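Cytokinesis protein 2 (Saccharomyces cerevisiae, PDB 4WPE) mediates the cytoskeletal rearrangements required for cytokinesis, forming a septin-associated double ring and later a ring that colocalizes with the medial actin ring. Local coordinates at residues Leu132-Cys143 with Leu197-Trp208. Numbering follows the deposited sequence.
Sequences LRMDKFNKKKGC and LKQEYKASQKFW
Asp-135 OD2 is gripped by two donors, the hydroxyl of Ser-204 from the facing helix and the ammonium of Lys-139 one turn along its own. The Ser-204 OG to Asp-135 OD2 bond is modelled very short, at 2.5 Å, a length that carries little weight at this resolution. The Lys-139 NZ to Asp-135 OD2 salt bridge measures 2.6 Å and uses the syn lone pair. Lys-139, extended beyond CG, sits as a knob among Leu-197, Glu-200, Tyr-201 and Ser-204, its CD 3.9 Å from Ser-204 CB. A water bridges to the other backbone, accepting from Lys-139 NZ and donating to Glu-200 O. Tyr-201 is the reciprocal knob, among Lys-136, Lys-139, Lys-140 and Cys-143. With CG anti to the backbone N (chi1 174°), it turns its ring toward helix 132-143 and sets its edge, CE1, 3.4 Å from Lys-136 O; Lys-140 runs alongside in the same direction, its CD 3.5 Å from Tyr-201 OH. Further along, Cys-143 SG packs on Leu-197 CG and lies obliquely to the Tyr-201 ring. At the opposite end Lys-136, bent at chi3 (-53°), lays CE over one indole face of Trp-208, an off-centre cation-pi contact with NZ 4.1 Å from the five-membered ring centroid. Leu-132 CB meets the edge of that indole, while Leu-132 CD2 touches Phe-207 CE2 at the ring edge, 3.8 Å away. Trp-208 also meets the ring of Trp-212, nearly parallel, and Val-23 of helix 21-35. The axes of segments 132-143 and 197-208 cross at -157°, antiparallel, on long helices of the F-BAR domain. Interlocked knobs pair them through lysine methylenes as well as apolar groups, and the shared carboxylate oxygen probably offsets much of the charge of Lys-139.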
ATOM      1  N   LEU A 132     -51.554   6.647  -7.680  1.00 57.59           N
ATOM      2  CA  LEU A 132     -52.621   6.531  -6.685  1.00 51.01           C
ATOM      3  C   LEU A 132     -53.090   7.886  -6.137  1.00 68.02           C
ATOM      4  O   LEU A 132     -54.280   8.154  -6.115  1.00 84.00           O
ATOM      5  CB  LEU A 132     -52.190   5.610  -5.531  1.00 50.34           C
ATOM      6  CG  LEU A 132     -52.110   4.102  -5.808  1.00 50.27           C
ATOM      7  CD1 LEU A 132     -51.807   3.330  -4.534  1.00 51.87           C
ATOM      8  CD2 LEU A 132     -53.388   3.594  -6.440  1.00 55.80           C
ATOM      9  N   ARG A 133     -52.172   8.745  -5.710  1.00 69.57           N
ATOM     10  CA  ARG A 133     -52.568  10.027  -5.132  1.00 70.34           C
ATOM     11  C   ARG A 133     -53.081  11.012  -6.197  1.00 70.52           C
ATOM     12  O   ARG A 133     -53.744  12.008  -5.852  1.00 75.28           O
ATOM     13  CB  ARG A 133     -51.428  10.677  -4.344  1.00 74.13           C
ATOM     14  CG  ARG A 133     -50.026  10.190  -4.662  1.00 78.87           C
ATOM     15  CD  ARG A 133     -48.952  11.035  -3.952  1.00 80.29           C
ATOM     16  NE  ARG A 133     -49.077  12.469  -4.216  1.00 81.96           N
ATOM     17  CZ  ARG A 133     -48.349  13.412  -3.625  1.00 85.54           C
ATOM     18  NH1 ARG A 133     -47.444  13.078  -2.715  1.00 85.27           N
ATOM     19  NH2 ARG A 133     -48.528  14.689  -3.937  1.00 91.63           N
HETATM   20  N   MSE A 134     -52.803  10.744  -7.474  1.00 66.89           N
HETATM   21  CA  MSE A 134     -53.430  11.511  -8.536  1.00 70.32           C
HETATM   22  C   MSE A 134     -54.907  11.143  -8.632  1.00 73.69           C
HETATM   23  O   MSE A 134     -55.743  11.980  -8.984  1.00 62.07           O
HETATM   24  CB  MSE A 134     -52.718  11.263  -9.855  1.00 70.53           C
HETATM   25  CG  MSE A 134     -51.439  12.068 -10.039  1.00 78.82           C
HETATM   26 SE   MSE A 134     -51.696  13.974  -9.715  1.00127.94          SE
HETATM   27  CE  MSE A 134     -50.867  14.094  -7.956  1.00 54.24           C
ATOM     28  N   ASP A 135     -55.222   9.890  -8.306  1.00 75.66           N
ATOM     29  CA  ASP A 135     -56.604   9.427  -8.338  1.00 68.58           C
ATOM     30  C   ASP A 135     -57.447  10.176  -7.308  1.00 65.88           C
ATOM     31  O   ASP A 135     -58.631  10.412  -7.530  1.00 71.05           O
ATOM     32  CB  ASP A 135     -56.674   7.919  -8.094  1.00 63.54           C
ATOM     33  CG  ASP A 135     -58.057   7.348  -8.349  1.00 71.77           C
ATOM     34  OD1 ASP A 135     -58.369   7.048  -9.522  1.00 73.40           O
ATOM     35  OD2 ASP A 135     -58.835   7.201  -7.380  1.00 73.16           O
ATOM     36  N   LYS A 136     -56.837  10.552  -6.187  1.00 61.55           N
ATOM     37  CA  LYS A 136     -57.527  11.363  -5.188  1.00 59.94           C
ATOM     38  C   LYS A 136     -57.683  12.793  -5.684  1.00 60.22           C
ATOM     39  O   LYS A 136     -58.700  13.441  -5.437  1.00 70.39           O
ATOM     40  CB  LYS A 136     -56.778  11.366  -3.856  1.00 67.59           C
ATOM     41  CG  LYS A 136     -56.685  10.019  -3.167  1.00 68.97           C
ATOM     42  CD  LYS A 136     -56.472  10.188  -1.667  1.00 68.16           C
ATOM     43  CE  LYS A 136     -55.286  11.089  -1.364  1.00 67.92           C
ATOM     44  NZ  LYS A 136     -55.163  11.366   0.096  1.00 70.24           N
ATOM     45  N   PHE A 137     -56.662  13.279  -6.380  1.00 55.66           N
ATOM     46  CA  PHE A 137     -56.655  14.644  -6.893  1.00 54.36           C
ATOM     47  C   PHE A 137     -57.724  14.843  -7.964  1.00 57.12           C
ATOM     48  O   PHE A 137     -58.574  15.728  -7.846  1.00 59.34           O
ATOM     49  CB  PHE A 137     -55.277  14.991  -7.456  1.00 47.76           C
ATOM     50  CG  PHE A 137     -55.113  16.442  -7.809  1.00 58.25           C
ATOM     51  CD1 PHE A 137     -54.835  17.380  -6.827  1.00 60.34           C
ATOM     52  CD2 PHE A 137     -55.230  16.866  -9.123  1.00 66.95           C
ATOM     53  CE1 PHE A 137     -54.682  18.718  -7.149  1.00 64.09           C
ATOM     54  CE2 PHE A 137     -55.078  18.203  -9.452  1.00 69.69           C
ATOM     55  CZ  PHE A 137     -54.803  19.128  -8.464  1.00 67.85           C
ATOM     56  N   ASN A 138     -57.670  14.015  -9.004  1.00 54.88           N
ATOM     57  CA  ASN A 138     -58.613  14.098 -10.115  1.00 55.37           C
ATOM     58  C   ASN A 138     -60.060  13.955  -9.657  1.00 60.65           C
ATOM     59  O   ASN A 138     -60.947  14.662 -10.137  1.00 54.94           O
ATOM     60  CB  ASN A 138     -58.297  13.030 -11.165  1.00 50.26           C
ATOM     61  CG  ASN A 138     -56.909  13.183 -11.750  1.00 62.04           C
ATOM     62  OD1 ASN A 138     -56.145  12.218 -11.831  1.00 74.04           O
ATOM     63  ND2 ASN A 138     -56.568  14.402 -12.155  1.00 57.95           N
ATOM     64  N   LYS A 139     -60.289  13.040  -8.723  1.00 55.43           N
ATOM     65  CA  LYS A 139     -61.627  12.806  -8.207  1.00 43.18           C
ATOM     66  C   LYS A 139     -62.098  13.966  -7.337  1.00 53.17           C
ATOM     67  O   LYS A 139     -63.281  14.310  -7.341  1.00 62.29           O
ATOM     68  CB  LYS A 139     -61.673  11.493  -7.425  1.00 34.86           C
ATOM     69  CG  LYS A 139     -62.111  10.318  -8.278  1.00 39.00           C
ATOM     70  CD  LYS A 139     -61.547   9.009  -7.769  1.00 47.31           C
ATOM     71  CE  LYS A 139     -61.830   7.884  -8.750  1.00 52.56           C
ATOM     72  NZ  LYS A 139     -61.202   6.604  -8.320  1.00 61.55           N
ATOM     73  N   LYS A 140     -61.175  14.573  -6.598  1.00 47.30           N
ATOM     74  CA  LYS A 140     -61.513  15.731  -5.781  1.00 52.66           C
ATOM     75  C   LYS A 140     -61.827  16.932  -6.665  1.00 57.36           C
ATOM     76  O   LYS A 140     -62.771  17.677  -6.402  1.00 61.07           O
ATOM     77  CB  LYS A 140     -60.379  16.071  -4.816  1.00 56.83           C
ATOM     78  CG  LYS A 140     -60.697  17.231  -3.888  1.00 63.80           C
ATOM     79  CD  LYS A 140     -59.535  17.540  -2.964  1.00 71.06           C
ATOM     80  CE  LYS A 140     -59.873  18.687  -2.025  1.00 76.06           C
ATOM     81  NZ  LYS A 140     -58.820  18.890  -0.993  1.00 84.67           N
ATOM     82  N   LYS A 141     -61.033  17.113  -7.715  1.00 58.42           N
ATOM     83  CA  LYS A 141     -61.262  18.194  -8.665  1.00 56.49           C
ATOM     84  C   LYS A 141     -62.593  17.992  -9.374  1.00 59.89           C
ATOM     85  O   LYS A 141     -63.317  18.950  -9.640  1.00 65.14           O
ATOM     86  CB  LYS A 141     -60.123  18.274  -9.684  1.00 54.17           C
ATOM     87  N   GLY A 142     -62.912  16.735  -9.666  1.00 59.17           N
ATOM     88  CA  GLY A 142     -64.158  16.388 -10.324  1.00 49.71           C
ATOM     89  C   GLY A 142     -65.385  16.757  -9.510  1.00 47.85           C
ATOM     90  O   GLY A 142     -66.395  17.182 -10.062  1.00 45.81           O
ATOM     91  N   CYS A 143     -65.291  16.591  -8.194  1.00 52.78           N
ATOM     92  CA  CYS A 143     -66.381  16.934  -7.287  1.00 46.88           C
ATOM     93  C   CYS A 143     -66.637  18.433  -7.285  1.00 60.68           C
ATOM     94  O   CYS A 143     -67.775  18.882  -7.426  1.00 65.56           O
ATOM     95  CB  CYS A 143     -66.067  16.468  -5.865  1.00 43.05           C
ATOM     96  SG  CYS A 143     -66.340  14.715  -5.574  1.00 53.50           S
ATOM     97  N   LEU A 197     -70.090  10.723  -7.479  1.00 61.26           N
ATOM     98  CA  LEU A 197     -68.692  11.114  -7.591  1.00 54.88           C
ATOM     99  C   LEU A 197     -68.123  11.452  -6.219  1.00 60.79           C
ATOM    100  O   LEU A 197     -66.920  11.316  -5.988  1.00 66.20           O
ATOM    101  CB  LEU A 197     -68.537  12.298  -8.546  1.00 49.24           C
ATOM    102  CG  LEU A 197     -67.105  12.639  -8.965  1.00 68.26           C
ATOM    103  CD1 LEU A 197     -66.258  11.379  -9.147  1.00 73.71           C
ATOM    104  CD2 LEU A 197     -67.117  13.462 -10.242  1.00 69.78           C
ATOM    105  N   LYS A 198     -68.987  11.888  -5.307  1.00 57.42           N
ATOM    106  CA  LYS A 198     -68.568  12.093  -3.928  1.00 52.32           C
ATOM    107  C   LYS A 198     -68.175  10.755  -3.325  1.00 52.02           C
ATOM    108  O   LYS A 198     -67.122  10.638  -2.708  1.00 57.78           O
ATOM    109  CB  LYS A 198     -69.668  12.745  -3.093  1.00 46.91           C
ATOM    110  CG  LYS A 198     -69.612  14.269  -3.051  1.00 50.87           C
ATOM    111  CD  LYS A 198     -70.627  14.814  -2.055  1.00 66.03           C
ATOM    112  CE  LYS A 198     -70.529  16.325  -1.914  1.00 71.90           C
ATOM    113  NZ  LYS A 198     -71.452  16.833  -0.858  1.00 76.00           N
ATOM    114  N   GLN A 199     -69.007   9.738  -3.527  1.00 50.07           N
ATOM    115  CA  GLN A 199     -68.737   8.437  -2.924  1.00 58.49           C
ATOM    116  C   GLN A 199     -67.532   7.749  -3.571  1.00 59.68           C
ATOM    117  O   GLN A 199     -66.811   7.002  -2.911  1.00 55.06           O
ATOM    118  CB  GLN A 199     -69.983   7.548  -2.994  1.00 59.26           C
ATOM    119  CG  GLN A 199     -70.386   6.977  -1.636  1.00 71.24           C
ATOM    120  CD  GLN A 199     -71.010   8.016  -0.720  1.00 85.72           C
ATOM    121  OE1 GLN A 199     -71.794   8.854  -1.161  1.00 92.02           O
ATOM    122  NE2 GLN A 199     -70.653   7.973   0.561  1.00 89.48           N
ATOM    123  N   GLU A 200     -67.306   8.014  -4.854  1.00 58.61           N
ATOM    124  CA  GLU A 200     -66.119   7.503  -5.538  1.00 50.48           C
ATOM    125  C   GLU A 200     -64.853   8.070  -4.910  1.00 60.33           C
ATOM    126  O   GLU A 200     -63.830   7.393  -4.814  1.00 69.04           O
ATOM    127  CB  GLU A 200     -66.155   7.844  -7.028  1.00 52.19           C
ATOM    128  CG  GLU A 200     -67.039   6.935  -7.853  1.00 66.12           C
ATOM    129  CD  GLU A 200     -66.930   7.220  -9.336  1.00 79.45           C
ATOM    130  OE1 GLU A 200     -66.049   8.016  -9.727  1.00 83.52           O
ATOM    131  OE2 GLU A 200     -67.730   6.654 -10.110  1.00 83.97           O
ATOM    132  N   TYR A 201     -64.942   9.325  -4.487  1.00 58.52           N
ATOM    133  CA  TYR A 201     -63.826  10.031  -3.875  1.00 56.90           C
ATOM    134  C   TYR A 201     -63.518   9.504  -2.475  1.00 58.99           C
ATOM    135  O   TYR A 201     -62.357   9.284  -2.134  1.00 68.92           O
ATOM    136  CB  TYR A 201     -64.131  11.528  -3.834  1.00 60.50           C
ATOM    137  CG  TYR A 201     -63.115  12.359  -3.096  1.00 66.78           C
ATOM    138  CD1 TYR A 201     -61.811  12.470  -3.559  1.00 70.94           C
ATOM    139  CD2 TYR A 201     -63.467  13.055  -1.949  1.00 68.07           C
ATOM    140  CE1 TYR A 201     -60.884  13.234  -2.889  1.00 65.67           C
ATOM    141  CE2 TYR A 201     -62.548  13.824  -1.274  1.00 72.49           C
ATOM    142  CZ  TYR A 201     -61.258  13.912  -1.748  1.00 71.80           C
ATOM    143  OH  TYR A 201     -60.341  14.681  -1.072  1.00 76.90           O
ATOM    144  N   LYS A 202     -64.556   9.296  -1.671  1.00 55.37           N
ATOM    145  CA  LYS A 202     -64.382   8.735  -0.332  1.00 56.32           C
ATOM    146  C   LYS A 202     -63.868   7.300  -0.401  1.00 56.31           C
ATOM    147  O   LYS A 202     -63.136   6.856   0.482  1.00 61.27           O
ATOM    148  CB  LYS A 202     -65.696   8.796   0.456  1.00 56.98           C
ATOM    149  CG  LYS A 202     -66.508  10.045   0.161  1.00 74.44           C
ATOM    150  CD  LYS A 202     -67.561  10.349   1.216  1.00 80.09           C
ATOM    151  CE  LYS A 202     -68.079  11.777   1.054  1.00 81.11           C
ATOM    152  NZ  LYS A 202     -69.470  11.955   1.556  1.00 85.49           N
ATOM    153  N   ALA A 203     -64.247   6.577  -1.451  1.00 48.50           N
ATOM    154  CA  ALA A 203     -63.718   5.238  -1.681  1.00 42.78           C
ATOM    155  C   ALA A 203     -62.232   5.316  -2.014  1.00 52.79           C
ATOM    156  O   ALA A 203     -61.427   4.531  -1.513  1.00 49.41           O
ATOM    157  CB  ALA A 203     -64.475   4.546  -2.798  1.00 35.70           C
ATOM    158  N   SER A 204     -61.879   6.277  -2.862  1.00 57.61           N
ATOM    159  CA  SER A 204     -60.495   6.479  -3.270  1.00 55.91           C
ATOM    160  C   SER A 204     -59.636   6.941  -2.098  1.00 64.48           C
ATOM    161  O   SER A 204     -58.447   6.626  -2.027  1.00 73.04           O
ATOM    162  CB  SER A 204     -60.419   7.492  -4.412  1.00 55.87           C
ATOM    163  OG  SER A 204     -59.108   7.563  -4.942  1.00 64.42           O
ATOM    164  N   GLN A 205     -60.242   7.693  -1.185  1.00 61.64           N
ATOM    165  CA  GLN A 205     -59.558   8.106   0.035  1.00 57.20           C
ATOM    166  C   GLN A 205     -59.278   6.888   0.906  1.00 55.80           C
ATOM    167  O   GLN A 205     -58.220   6.782   1.528  1.00 62.01           O
ATOM    168  CB  GLN A 205     -60.389   9.132   0.810  1.00 55.47           C
ATOM    169  CG  GLN A 205     -60.345  10.550   0.249  1.00 64.14           C
ATOM    170  CD  GLN A 205     -61.252  11.513   1.010  1.00 63.81           C
ATOM    171  OE1 GLN A 205     -62.351  11.148   1.427  1.00 61.55           O
ATOM    172  NE2 GLN A 205     -60.790  12.746   1.193  1.00 61.10           N
ATOM    173  N   LYS A 206     -60.235   5.966   0.941  1.00 56.65           N
ATOM    174  CA  LYS A 206     -60.123   4.771   1.768  1.00 58.21           C
ATOM    175  C   LYS A 206     -59.110   3.792   1.186  1.00 55.58           C
ATOM    176  O   LYS A 206     -58.412   3.096   1.923  1.00 57.82           O
ATOM    177  CB  LYS A 206     -61.489   4.095   1.917  1.00 49.09           C
ATOM    178  N   PHE A 207     -59.035   3.746  -0.141  1.00 50.15           N
ATOM    179  CA  PHE A 207     -58.108   2.858  -0.828  1.00 49.23           C
ATOM    180  C   PHE A 207     -56.667   3.320  -0.645  1.00 52.44           C
ATOM    181  O   PHE A 207     -55.755   2.499  -0.522  1.00 50.53           O
ATOM    182  CB  PHE A 207     -58.444   2.774  -2.316  1.00 50.57           C
ATOM    183  CG  PHE A 207     -57.602   1.784  -3.074  1.00 61.34           C
ATOM    184  CD1 PHE A 207     -57.730   0.423  -2.841  1.00 63.30           C
ATOM    185  CD2 PHE A 207     -56.689   2.212  -4.024  1.00 61.19           C
ATOM    186  CE1 PHE A 207     -56.958  -0.493  -3.537  1.00 57.15           C
ATOM    187  CE2 PHE A 207     -55.915   1.301  -4.725  1.00 54.26           C
ATOM    188  CZ  PHE A 207     -56.050  -0.052  -4.481  1.00 50.06           C
ATOM    189  N   TRP A 208     -56.466   4.634  -0.630  1.00 46.49           N
ATOM    190  CA  TRP A 208     -55.134   5.197  -0.430  1.00 49.18           C
ATOM    191  C   TRP A 208     -54.599   4.852   0.950  1.00 56.19           C
ATOM    192  O   TRP A 208     -53.438   4.471   1.099  1.00 67.64           O
ATOM    193  CB  TRP A 208     -55.147   6.712  -0.614  1.00 52.15           C
ATOM    194  CG  TRP A 208     -53.934   7.374  -0.036  1.00 56.47           C
ATOM    195  CD1 TRP A 208     -53.866   8.083   1.127  1.00 55.21           C
ATOM    196  CD2 TRP A 208     -52.614   7.382  -0.588  1.00 62.25           C
ATOM    197  NE1 TRP A 208     -52.588   8.537   1.331  1.00 55.40           N
ATOM    198  CE2 TRP A 208     -51.797   8.118   0.293  1.00 64.71           C
ATOM    199  CE3 TRP A 208     -52.041   6.839  -1.742  1.00 67.50           C
ATOM    200  CZ2 TRP A 208     -50.441   8.327   0.057  1.00 68.01           C
ATOM    201  CZ3 TRP A 208     -50.692   7.047  -1.975  1.00 69.10           C
ATOM    202  CH2 TRP A 208     -49.908   7.785  -1.079  1.00 67.74           C
TER
HETATM  203  O   HOH W   1     -56.909   9.697   2.307  1.00 60.40           O
HETATM  204  O   HOH W   2     -62.781   5.372  -6.124  1.00 57.73           O